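Local structure of thiosulfate reductase (2VPZ) at residues A[447-452]-A[715-720]; A[671-676]-A[719-724]; A[373-378]-A[544-549]; A[368-373]-A[549-554]. The protein probably reduces sulfur compounds such as polysulfide or thiosulfate, using a molybdenum atom, two molybdopterin guanine dinucleotides and a [4Fe-4S] cluster. All blocks are in the same frame, centred on the assembly; numbering follows the deposited sequence.

Interaction 1: residues A[447-452]-A[715-720]. With MGD (2-amino-5,6-dimercapto-7-methyl-3,7,8a,9-tetrahydro-8-oxa-1,3,9,10-tetraaza-anthracen-4-one guanosine dinucleotide), chain H.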
# COMPACT_ATOMS: atom_id res chain seq x y z
N PRO A 447 -5.48 -20.72 44.17
CA PRO A 447 -6.41 -19.65 44.57
C PRO A 447 -6.70 -19.54 46.08
O PRO A 447 -6.39 -20.47 46.85
CB PRO A 447 -7.67 -19.91 43.74
CG PRO A 447 -7.63 -21.42 43.45
CD PRO A 447 -6.16 -21.82 43.48
N ASN A 448 -7.29 -18.42 46.49
CA ASN A 448 -7.65 -18.14 47.87
C ASN A 448 -6.40 -18.00 48.75
O ASN A 448 -6.19 -18.77 49.70
CB ASN A 448 -8.56 -19.25 48.38
CG ASN A 448 -9.43 -18.84 49.58
OD1 ASN A 448 -9.46 -17.68 49.98
ND2 ASN A 448 -10.16 -19.80 50.14
N VAL A 449 -5.55 -17.01 48.43
CA VAL A 449 -4.32 -16.77 49.19
C VAL A 449 -4.52 -16.64 50.73
O VAL A 449 -3.67 -17.10 51.49
CB VAL A 449 -3.53 -15.49 48.67
CG1 VAL A 449 -2.23 -15.31 49.49
CG2 VAL A 449 -3.21 -15.60 47.16
N PRO A 450 -5.63 -16.00 51.20
CA PRO A 450 -5.82 -15.90 52.66
C PRO A 450 -5.88 -17.30 53.33
O PRO A 450 -5.30 -17.53 54.41
CB PRO A 450 -7.09 -15.09 52.84
CG PRO A 450 -7.25 -14.30 51.54
CD PRO A 450 -6.65 -15.22 50.47
N ARG A 451 -6.59 -18.22 52.69
CA ARG A 451 -6.72 -19.60 53.19
C ARG A 451 -5.32 -20.32 53.21
O ARG A 451 -5.01 -21.02 54.16
CB ARG A 451 -7.75 -20.44 52.40
CG ARG A 451 -8.01 -21.85 53.01
CD ARG A 451 -8.79 -22.83 52.08
NE ARG A 451 -8.14 -23.07 50.78
CZ ARG A 451 -8.58 -23.89 49.82
NH1 ARG A 451 -9.69 -24.59 49.97
NH2 ARG A 451 -7.91 -24.01 48.68
N THR A 452 -4.50 -20.13 52.18
CA THR A 452 -3.16 -20.73 52.16
C THR A 452 -2.24 -20.21 53.32
O THR A 452 -1.41 -20.94 53.86
CB THR A 452 -2.44 -20.51 50.77
OG1 THR A 452 -3.28 -20.94 49.71
CG2 THR A 452 -1.09 -21.25 50.73
N SER A 715 -2.39 -8.41 40.68
CA SER A 715 -2.31 -9.88 40.71
C SER A 715 -3.69 -10.52 40.42
O SER A 715 -4.65 -10.20 41.12
CB SER A 715 -1.82 -10.40 42.08
OG SER A 715 -2.06 -11.80 42.22
N ASP A 716 -3.83 -11.37 39.40
CA ASP A 716 -5.13 -12.02 39.13
C ASP A 716 -5.52 -13.00 40.27
O ASP A 716 -6.69 -13.03 40.72
CB ASP A 716 -5.15 -12.72 37.75
CG ASP A 716 -4.30 -14.01 37.66
OD1 ASP A 716 -3.09 -13.97 37.97
OD2 ASP A 716 -4.85 -15.05 37.27
N ASN A 717 -4.52 -13.75 40.76
CA ASN A 717 -4.67 -14.74 41.86
C ASN A 717 -5.13 -14.13 43.20
O ASN A 717 -5.88 -14.75 43.94
CB ASN A 717 -3.35 -15.49 42.12
CG ASN A 717 -3.58 -16.79 42.87
OD1 ASN A 717 -2.95 -17.08 43.89
ND2 ASN A 717 -4.50 -17.59 42.36
N TYR A 718 -4.65 -12.93 43.53
CA TYR A 718 -5.11 -12.29 44.76
C TYR A 718 -6.58 -11.86 44.61
O TYR A 718 -7.25 -11.58 45.60
CB TYR A 718 -4.26 -11.09 45.16
CG TYR A 718 -3.09 -11.43 46.07
CD1 TYR A 718 -1.93 -11.97 45.55
CD2 TYR A 718 -3.16 -11.23 47.46
CE1 TYR A 718 -0.85 -12.30 46.36
CE2 TYR A 718 -2.07 -11.55 48.29
CZ TYR A 718 -0.92 -12.09 47.73
OH TYR A 718 0.17 -12.41 48.51
N LEU A 719 -7.09 -11.83 43.39
CA LEU A 719 -8.49 -11.45 43.18
C LEU A 719 -9.38 -12.67 43.03
O LEU A 719 -10.60 -12.57 43.08
CB LEU A 719 -8.64 -10.59 41.92
CG LEU A 719 -8.18 -9.15 42.03
CD1 LEU A 719 -7.83 -8.57 40.65
CD2 LEU A 719 -9.29 -8.33 42.68
N GLN A 720 -8.74 -13.82 42.81
CA GLN A 720 -9.46 -15.09 42.65
C GLN A 720 -9.62 -15.73 44.03
O GLN A 720 -8.90 -16.64 44.45
CB GLN A 720 -8.72 -15.99 41.62
CG GLN A 720 -8.97 -15.52 40.17
CD GLN A 720 -7.75 -15.63 39.24
OE1 GLN A 720 -6.61 -15.80 39.68
NE2 GLN A 720 -7.99 -15.49 37.92
PB MGD H . 5.68 -19.75 38.71
O1B MGD H . 4.92 -18.51 39.06
O2B MGD H . 6.71 -19.71 37.63
O3B MGD H . 4.51 -20.86 38.55
O3A MGD H . 2.68 -22.57 38.42
PA MGD H . 4.18 -22.40 38.95
O1A MGD H . 5.26 -23.17 38.22
O2A MGD H . 4.09 -22.47 40.44
O5' MGD H . 6.44 -20.27 39.98
C5' MGD H . 7.72 -20.89 39.89
C4' MGD H . 8.33 -20.81 41.29
O4' MGD H . 9.47 -21.66 41.14
C3' MGD H . 8.87 -19.46 41.70
O3' MGD H . 8.89 -19.47 43.14
C2' MGD H . 10.29 -19.50 41.12
O2' MGD H . 11.06 -18.58 41.84
C1' MGD H . 10.73 -20.94 41.35
N9 MGD H . 11.81 -21.53 40.48
C8 MGD H . 12.04 -21.26 39.19
N7 MGD H . 13.07 -21.97 38.66
C5 MGD H . 13.51 -22.80 39.63
C6 MGD H . 14.56 -23.90 39.77
O6 MGD H . 15.36 -24.22 38.82
N1 MGD H . 14.63 -24.51 41.00
C2 MGD H . 13.83 -24.20 42.06
N2 MGD H . 13.91 -24.81 43.28
N3 MGD H . 12.89 -23.25 41.95
C4 MGD H . 12.67 -22.50 40.82
C10 MGD H . 2.39 -22.99 37.05
C11 MGD H . 0.94 -23.32 36.99
O11 MGD H . 0.27 -22.26 37.68
C12 MGD H . 0.34 -23.54 35.65
S12 MGD H . 1.05 -24.59 34.50
C13 MGD H . -0.83 -23.00 35.29
S13 MGD H . -1.57 -23.13 33.81
C14 MGD H . -1.69 -22.22 36.13
N15 MGD H . -1.74 -20.83 35.60
C16 MGD H . -2.36 -19.94 36.44
C17 MGD H . -3.05 -18.70 36.06
O17 MGD H . -3.09 -18.33 34.85
N18 MGD H . -3.66 -18.00 37.03
C19 MGD H . -3.65 -18.37 38.32
N19 MGD H . -4.22 -17.59 39.30
N20 MGD H . -3.06 -19.50 38.71
C21 MGD H . -2.39 -20.29 37.87
N22 MGD H . -1.76 -21.38 38.32
C23 MGD H . -1.15 -22.37 37.51
O HOH W 1 -7.00 -15.49 46.38

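Interaction 2: residues A[671-676]-A[719-724]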
# COMPACT_ATOMS: atom_id res chain seq x y z
N ASN A 671 -12.78 -7.15 43.85
CA ASN A 671 -13.63 -8.29 43.51
C ASN A 671 -14.94 -8.33 44.32
O ASN A 671 -15.14 -7.51 45.22
CB ASN A 671 -12.88 -9.67 43.54
CG ASN A 671 -12.47 -10.12 44.96
OD1 ASN A 671 -11.85 -11.19 45.11
ND2 ASN A 671 -12.81 -9.34 45.97
N GLN A 672 -15.83 -9.26 43.98
CA GLN A 672 -17.12 -9.40 44.65
C GLN A 672 -16.97 -9.54 46.19
O GLN A 672 -17.91 -9.23 46.94
CB GLN A 672 -17.93 -10.57 44.02
CG GLN A 672 -17.44 -12.01 44.35
CD GLN A 672 -16.18 -12.44 43.60
OE1 GLN A 672 -15.30 -13.12 44.16
NE2 GLN A 672 -16.08 -12.09 42.31
N ASP A 673 -15.80 -9.97 46.66
CA ASP A 673 -15.53 -10.11 48.10
C ASP A 673 -14.70 -8.96 48.75
O ASP A 673 -14.15 -9.14 49.83
CB ASP A 673 -14.83 -11.47 48.40
CG ASP A 673 -15.68 -12.68 48.00
OD1 ASP A 673 -16.90 -12.69 48.29
OD2 ASP A 673 -15.13 -13.62 47.39
N GLY A 674 -14.62 -7.81 48.09
CA GLY A 674 -13.87 -6.68 48.60
C GLY A 674 -12.35 -6.61 48.47
O GLY A 674 -11.73 -5.58 48.80
N VAL A 675 -11.69 -7.66 48.01
CA VAL A 675 -10.23 -7.62 47.85
C VAL A 675 -9.85 -6.66 46.69
O VAL A 675 -10.43 -6.72 45.58
CB VAL A 675 -9.59 -9.07 47.62
CG1 VAL A 675 -8.07 -8.96 47.49
CG2 VAL A 675 -9.95 -10.01 48.79
N LYS A 676 -8.92 -5.73 46.98
CA LYS A 676 -8.37 -4.71 46.06
C LYS A 676 -7.00 -5.15 45.52
O LYS A 676 -6.19 -5.66 46.30
CB LYS A 676 -8.16 -3.37 46.78
CG LYS A 676 -9.29 -2.40 46.80
CD LYS A 676 -9.24 -1.56 48.08
CE LYS A 676 -10.41 -0.60 48.20
NZ LYS A 676 -10.20 0.67 47.42
N LEU A 719 -7.09 -11.83 43.39
CA LEU A 719 -8.49 -11.45 43.18
C LEU A 719 -9.38 -12.67 43.03
O LEU A 719 -10.60 -12.57 43.08
CB LEU A 719 -8.64 -10.59 41.92
CG LEU A 719 -8.18 -9.15 42.03
CD1 LEU A 719 -7.83 -8.57 40.65
CD2 LEU A 719 -9.29 -8.33 42.68
N GLN A 720 -8.74 -13.82 42.81
CA GLN A 720 -9.46 -15.09 42.65
C GLN A 720 -9.62 -15.73 44.03
O GLN A 720 -8.90 -16.64 44.45
CB GLN A 720 -8.72 -15.99 41.62
CG GLN A 720 -8.97 -15.52 40.17
CD GLN A 720 -7.75 -15.63 39.24
OE1 GLN A 720 -6.61 -15.80 39.68
NE2 GLN A 720 -7.99 -15.49 37.92
N THR A 721 -10.60 -15.19 44.72
CA THR A 721 -10.93 -15.57 46.07
C THR A 721 -11.73 -16.90 46.16
O THR A 721 -11.49 -17.70 47.06
CB THR A 721 -11.71 -14.39 46.74
OG1 THR A 721 -10.83 -13.60 47.51
CG2 THR A 721 -12.87 -14.92 47.56
N ARG A 722 -12.62 -17.09 45.19
CA ARG A 722 -13.49 -18.28 45.06
C ARG A 722 -13.17 -19.09 43.78
O ARG A 722 -12.47 -18.60 42.91
CB ARG A 722 -14.98 -17.84 44.97
CG ARG A 722 -15.47 -16.80 46.02
CD ARG A 722 -16.83 -16.16 45.59
NE ARG A 722 -17.49 -15.29 46.57
CZ ARG A 722 -18.69 -14.72 46.42
NH1 ARG A 722 -19.38 -14.93 45.30
NH2 ARG A 722 -19.21 -13.95 47.38
N TYR A 723 -13.65 -20.34 43.71
CA TYR A 723 -13.47 -21.20 42.52
C TYR A 723 -14.55 -22.31 42.48
O TYR A 723 -15.02 -22.72 43.53
CB TYR A 723 -12.08 -21.85 42.48
CG TYR A 723 -11.75 -22.77 43.63
CD1 TYR A 723 -12.08 -24.15 43.59
CD2 TYR A 723 -11.11 -22.29 44.78
CE1 TYR A 723 -11.77 -25.01 44.66
CE2 TYR A 723 -10.80 -23.13 45.86
CZ TYR A 723 -11.13 -24.49 45.81
OH TYR A 723 -10.81 -25.33 46.86
N LYS A 724 -14.99 -22.76 41.29
CA LYS A 724 -15.98 -23.84 41.19
C LYS A 724 -15.25 -25.18 40.92
O LYS A 724 -14.70 -25.37 39.83
CB LYS A 724 -17.06 -23.58 40.10
CG LYS A 724 -18.36 -24.48 40.21
CD LYS A 724 -19.62 -23.82 39.61
CE LYS A 724 -20.45 -23.09 40.68
NZ LYS A 724 -21.07 -21.80 40.18

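Interaction 3: residues A[373-378]-A[544-549]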
# COMPACT_ATOMS: atom_id res chain seq x y z
N LYS A 373 14.91 -47.46 33.53
CA LYS A 373 15.07 -46.87 34.86
C LYS A 373 16.31 -47.38 35.60
O LYS A 373 16.86 -48.42 35.25
CB LYS A 373 13.79 -47.08 35.72
CG LYS A 373 12.63 -46.13 35.36
CD LYS A 373 11.31 -46.50 36.05
CE LYS A 373 11.32 -46.18 37.55
NZ LYS A 373 11.18 -44.70 37.90
N TYR A 374 16.78 -46.62 36.58
CA TYR A 374 17.95 -47.02 37.36
C TYR A 374 17.38 -48.11 38.31
O TYR A 374 16.38 -47.83 38.99
CB TYR A 374 18.49 -45.82 38.13
CG TYR A 374 19.75 -46.11 38.89
CD1 TYR A 374 20.99 -45.70 38.42
CD2 TYR A 374 19.70 -46.80 40.11
CE1 TYR A 374 22.16 -45.95 39.13
CE2 TYR A 374 20.87 -47.06 40.85
CZ TYR A 374 22.11 -46.63 40.36
OH TYR A 374 23.28 -46.85 41.07
N PRO A 375 18.02 -49.32 38.41
CA PRO A 375 17.59 -50.46 39.25
C PRO A 375 17.45 -50.26 40.76
O PRO A 375 18.43 -50.02 41.47
CB PRO A 375 18.60 -51.58 38.93
CG PRO A 375 19.42 -51.05 37.77
CD PRO A 375 19.41 -49.55 37.99
N LEU A 376 16.23 -50.43 41.25
CA LEU A 376 15.96 -50.20 42.65
C LEU A 376 14.80 -51.03 43.22
O LEU A 376 14.01 -51.64 42.47
CB LEU A 376 15.64 -48.70 42.86
CG LEU A 376 16.53 -47.48 42.53
CD1 LEU A 376 15.75 -46.17 42.82
CD2 LEU A 376 17.84 -47.51 43.36
N PRO A 377 14.72 -51.10 44.57
CA PRO A 377 13.63 -51.84 45.20
C PRO A 377 12.31 -51.07 44.88
O PRO A 377 12.36 -49.85 44.65
CB PRO A 377 13.93 -51.76 46.71
CG PRO A 377 15.35 -51.27 46.85
CD PRO A 377 15.82 -50.78 45.50
N PRO A 378 11.15 -51.77 44.80
CA PRO A 378 9.91 -51.03 44.52
C PRO A 378 9.70 -49.91 45.58
O PRO A 378 10.18 -50.02 46.71
CB PRO A 378 8.84 -52.10 44.61
CG PRO A 378 9.50 -53.27 43.99
CD PRO A 378 10.93 -53.20 44.60
N LEU A 544 23.60 -41.44 35.67
CA LEU A 544 23.41 -41.20 34.24
C LEU A 544 24.16 -42.25 33.36
O LEU A 544 23.69 -42.58 32.27
CB LEU A 544 23.77 -39.71 33.88
CG LEU A 544 23.15 -38.53 34.69
CD1 LEU A 544 23.89 -37.19 34.41
CD2 LEU A 544 21.64 -38.38 34.38
N GLU A 545 25.29 -42.78 33.83
CA GLU A 545 26.06 -43.81 33.08
C GLU A 545 25.29 -45.17 32.99
O GLU A 545 25.41 -45.87 31.98
CB GLU A 545 27.48 -44.04 33.67
CG GLU A 545 28.45 -42.82 33.64
CD GLU A 545 29.38 -42.75 32.41
OE1 GLU A 545 28.96 -43.17 31.32
OE2 GLU A 545 30.52 -42.23 32.57
N THR A 546 24.53 -45.52 34.03
CA THR A 546 23.73 -46.76 34.09
C THR A 546 22.60 -46.84 33.01
O THR A 546 22.48 -47.86 32.30
CB THR A 546 23.16 -46.95 35.57
OG1 THR A 546 24.19 -47.44 36.43
CG2 THR A 546 21.93 -47.85 35.59
N ARG A 547 21.82 -45.76 32.85
CA ARG A 547 20.75 -45.66 31.84
C ARG A 547 21.36 -45.57 30.39
O ARG A 547 20.76 -46.05 29.41
CB ARG A 547 19.82 -44.45 32.17
CG ARG A 547 19.63 -44.15 33.71
CD ARG A 547 18.39 -43.26 34.06
NE ARG A 547 17.11 -43.75 33.54
CZ ARG A 547 16.03 -43.03 33.28
NH1 ARG A 547 16.04 -41.73 33.50
NH2 ARG A 547 14.93 -43.59 32.77
N LEU A 548 22.56 -45.01 30.27
CA LEU A 548 23.22 -44.89 28.97
C LEU A 548 23.85 -46.27 28.55
O LEU A 548 23.93 -46.59 27.36
CB LEU A 548 24.18 -43.65 28.97
CG LEU A 548 23.33 -42.34 29.07
CD1 LEU A 548 24.19 -41.08 28.83
CD2 LEU A 548 22.16 -42.39 28.06
N GLN A 549 24.19 -47.09 29.54
CA GLN A 549 24.69 -48.48 29.32
C GLN A 549 23.58 -49.21 28.56
O GLN A 549 23.79 -49.79 27.48
CB GLN A 549 24.90 -49.19 30.66
CG GLN A 549 26.35 -49.38 31.06
CD GLN A 549 26.57 -49.40 32.57
OE1 GLN A 549 25.71 -49.88 33.33
NE2 GLN A 549 27.72 -48.91 33.02

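Interaction 4: residues A[368-373]-A[549-554]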
# COMPACT_ATOMS: atom_id res chain seq x y z
N SER A 368 6.18 -43.02 23.86
CA SER A 368 7.22 -42.66 24.81
C SER A 368 8.58 -43.33 24.49
O SER A 368 8.60 -44.48 24.06
CB SER A 368 6.73 -43.02 26.23
OG SER A 368 7.25 -42.13 27.19
N PRO A 369 9.72 -42.62 24.67
CA PRO A 369 10.98 -43.31 24.35
C PRO A 369 11.42 -44.44 25.30
O PRO A 369 10.93 -44.53 26.43
CB PRO A 369 12.01 -42.19 24.26
CG PRO A 369 11.47 -41.09 25.15
CD PRO A 369 9.95 -41.23 25.10
N TYR A 370 12.35 -45.30 24.86
CA TYR A 370 12.88 -46.35 25.72
C TYR A 370 14.24 -45.94 26.36
O TYR A 370 15.23 -45.72 25.67
CB TYR A 370 13.05 -47.71 24.98
CG TYR A 370 13.77 -48.77 25.83
CD1 TYR A 370 13.16 -49.33 26.96
CD2 TYR A 370 15.10 -49.13 25.56
CE1 TYR A 370 13.85 -50.21 27.82
CE2 TYR A 370 15.81 -50.01 26.41
CZ TYR A 370 15.18 -50.55 27.54
OH TYR A 370 15.86 -51.42 28.37
N LEU A 371 14.24 -45.76 27.68
CA LEU A 371 15.44 -45.44 28.48
C LEU A 371 15.06 -46.16 29.75
O LEU A 371 14.06 -45.83 30.41
CB LEU A 371 15.66 -43.96 28.78
CG LEU A 371 17.12 -43.42 28.87
CD1 LEU A 371 17.23 -42.51 30.09
CD2 LEU A 371 18.19 -44.51 28.98
N GLU A 372 15.86 -47.13 30.10
CA GLU A 372 15.57 -47.96 31.23
C GLU A 372 15.85 -47.32 32.59
O GLU A 372 16.87 -46.65 32.77
CB GLU A 372 16.29 -49.26 30.94
CG GLU A 372 16.90 -49.99 32.04
CD GLU A 372 16.80 -51.45 31.76
OE1 GLU A 372 17.82 -52.08 31.40
OE2 GLU A 372 15.65 -51.95 31.88
N LYS A 373 14.91 -47.46 33.53
CA LYS A 373 15.07 -46.87 34.86
C LYS A 373 16.31 -47.38 35.60
O LYS A 373 16.86 -48.42 35.25
CB LYS A 373 13.79 -47.08 35.72
CG LYS A 373 12.63 -46.13 35.36
CD LYS A 373 11.31 -46.50 36.05
CE LYS A 373 11.32 -46.18 37.55
NZ LYS A 373 11.18 -44.70 37.90
N GLN A 549 24.19 -47.09 29.54
CA GLN A 549 24.69 -48.48 29.32
C GLN A 549 23.58 -49.21 28.56
O GLN A 549 23.79 -49.79 27.48
CB GLN A 549 24.90 -49.19 30.66
CG GLN A 549 26.35 -49.38 31.06
CD GLN A 549 26.57 -49.40 32.57
OE1 GLN A 549 25.71 -49.88 33.33
NE2 GLN A 549 27.72 -48.91 33.02
N SER A 550 22.39 -49.20 29.16
CA SER A 550 21.18 -49.80 28.61
C SER A 550 21.00 -49.48 27.14
O SER A 550 20.73 -50.35 26.32
CB SER A 550 19.91 -49.32 29.32
OG SER A 550 18.89 -48.96 28.39
N LEU A 551 21.11 -48.22 26.77
CA LEU A 551 20.83 -47.92 25.38
C LEU A 551 21.95 -48.17 24.38
O LEU A 551 21.71 -48.24 23.18
CB LEU A 551 20.24 -46.51 25.22
CG LEU A 551 18.81 -46.41 25.79
CD1 LEU A 551 18.29 -44.96 25.69
CD2 LEU A 551 17.87 -47.40 25.06
N GLY A 552 23.17 -48.32 24.87
CA GLY A 552 24.27 -48.52 23.96
C GLY A 552 25.24 -47.36 23.90
O GLY A 552 25.96 -47.20 22.91
N LEU A 553 25.26 -46.52 24.93
CA LEU A 553 26.17 -45.36 25.05
C LEU A 553 26.59 -45.06 26.51
O LEU A 553 26.12 -45.70 27.46
CB LEU A 553 25.58 -44.08 24.41
CG LEU A 553 24.18 -44.14 23.78
CD1 LEU A 553 23.32 -42.98 24.29
CD2 LEU A 553 24.25 -44.13 22.24
N ASP A 554 27.48 -44.07 26.65
CA ASP A 554 28.05 -43.56 27.92
C ASP A 554 27.90 -42.00 28.01
O ASP A 554 27.47 -41.37 27.05
CB ASP A 554 29.52 -43.96 28.03
CG ASP A 554 30.32 -43.65 26.79
OD1 ASP A 554 31.49 -43.23 26.90
OD2 ASP A 554 29.74 -43.82 25.70

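Interaction 1: residues A[447-452]-A[715-720]
Val449 reaches from the start of helix 449-457 to Tyr718. Its CB faces 715-720 and forks there. CG2 sits above the middle of the Tyr718 ring, 4.0 Å from the centroid and 6° off the normal, a CH-pi contact. CG1, anti to the backbone N (chi1 -179°), slides along to the phenol end, 3.9 Å from Tyr718 CZ; the hydroxyl there is hydrogen-bonded to Glu471. Beside this apolar patch the backbones meet. Asn448 N, at the N-cap position, donates to Gln720 O (3.1 Å), and a water takes the Val449 N-H while giving its own hydrogens to Asn717 O and Gln720 O, so Gln720 O is gripped twice. The helix of the molybdopterin oxidoreductase family region is thereby tied to a loop of the dinucleotide-binding domain, and that loop holds the pterin end of one MGD. Asp716 OD2 accepts from MGD N18 (3.2 Å), weakly from N19, and from Gln720 NE2 on its anti side; OD1 is bonded to His697. With an alanine in place of Asp716, the pterin N-H groups would probably lose their carboxylate, and Gln720 and His697 a shared partner. Gln720 OE1 adds a weak bond to MGD N19 at 3.0 Å.

Interaction 2: residues A[671-676]-A[719-724]
Asn671 opens the contact with its CB, which packs 3.9 Å from Leu719 CD2. Its backbone starts a type I turn: Gly674 N donates to Asn671 O at 2.9 Å, and Asn671 N in turn to Val675 O. Gln672 follows; its CG, set between the backbone N and the carbonyl carbon (chi1 72°), lies over one face of the Arg722 guanidinium, 3.6 Å from Arg722 CZ, and the chain then bends at chi2. Asp673 approaches the same group obliquely, the carboxylate and guanidinium planes 52° apart. Its OD1 forms a salt bridge with Arg722 NH2 at 2.8 Å, though the hydrogen bond within it is bent and weak. Arg722 comes to both partners on a chain extended from CG to NE. A leucine in place of Asp673 would probably leave Arg722 without its charged mate across the contact, its guanidinium freer to swing off Gln672. Gly674 takes a positive phi (80°) at which a CB would press on the preceding carbonyl. Val675 then turns back: its O lies 3.5 Å from Leu719 CD2, and its CG2 is 3.9 Å from Thr721 OG1. A type I turn closed by a positive-phi glycine is the type I plus G1 bulge hairpin, here linking strands 666-671 and 676-683 of the dinucleotide-binding domain.

Interaction 3: residues A[373-378]-A[544-549]
Two flat groups, the Tyr374 ring and the Arg547 guanidinium, lie between the loop 373-378 and helix 540-551. Thr546 comes to the ring obliquely, on the side of CD1 and CE1: its CG2 is 3.7 Å from Tyr374 CD1, and its OG1 the same distance from Tyr374 CE1. The two side chains cross at about a right angle, and both threonine branches lie along the CD1-CE1 side of the ring. Tyr374 reaches it with CG anti to the backbone N (chi1 -176°). Beyond the two segments the ring joins an aromatic cluster, edge-to-face with Trp537 and nearly parallel to Tyr543. Thr546 CG2 also touches the next loop residue, 3.9 Å from Pro375 CD. The guanidinium is met obliquely by loop backbone, with Lys373 CA 3.9 Å from Arg547 NH2. A bend at chi3 (55°) turns the arginine to the loop, and each of its nitrogens is used: NE donates to Glu372 O, NH2 more weakly to Leu371 O, and NH1 forms a salt bridge with Asp491. These bonds fix the group's rotation. Lys373 NZ stays 6.5 Å from Arg547 NH2, and any repulsion between the two charges is probably eased by Asp491. Between 373-378 and 544-549 themselves no hydrogen bond forms; van der Waals contact joins them. The pattern is that of a long loop laid across a surface helix, its course fixed by an arginine that binds successive main-chain carbonyls, far from the cofactors.

Interaction 4: residues A[368-373]-A[549-554]
Ser550, in the last turn of helix 540-551, meets Tyr370 and Glu372 with its hydroxyl. OG lies 3.8 Å from Tyr370 CE2, oblique to the ring, and 3.7 Å from Glu372 CB. These are carbon neighbours, and the contact buries OG without any polar partner in the model. Glu372 comes alongside with its aliphatic part, while its backbone N sits above a face of the Tyr370 ring, toward the rim. Leu551 is the hub of the apolar contact. Its CG is anti to the carbonyl carbon (chi1 -70°), and the two methyls beyond divide the loop between them. Leu551 CD2 comes obliquely to the Tyr370 ring, 3.3 Å from Tyr370 CD2, and Leu551 CD1 is equally near Leu371 CD2, the two leucines crossing at about a right angle. Both methyls of Leu551 also approach Tyr370 O, CD1 at 3.2 Å, but that carbonyl's hydrogen bond goes to Gln566. The helix end is thus set against the irregular loop that follows helix 341-354, and Ile502 of strand 501-503 touches both leucines. Gly552 then closes the helix in a Schellman motif: phi is 111°, where a side chain would jam against the preceding carbonyl. Two bonds run back into the last turn, from Gly552 N to Gln549 O at 3.1 Å and, probably, from Leu553 N to Leu548 O at 2.8 Å. The Leu553 side chain folds back on Leu548. Asp554 follows at the N-cap position of helix 555-560, its OD2 hydrogen-bonded to Thr557 OG1.

How the interactions relate
The contacts form two pairs on opposite sides of the chain's centre, the centres of interactions 1 and 3 about 42 Å apart. Interactions 1 and 2 share Leu719 and Gln720: the same loop meets a helix start and the cofactor in a buried contact, and a hairpin in a partly buried one. Their chemistry follows, with main-chain, water and pterin bonds in interaction 1 and an arginine-aspartate salt bridge nearer solvent in interaction 2. Interactions 3 and 4 lie at the surface, on successive parts of helix 540-551 and of one loop. Neither has a hydrogen bond between its own segments; they share Lys373 and Gln549, and interaction 3 is nested inside the loop that interaction 4 closes.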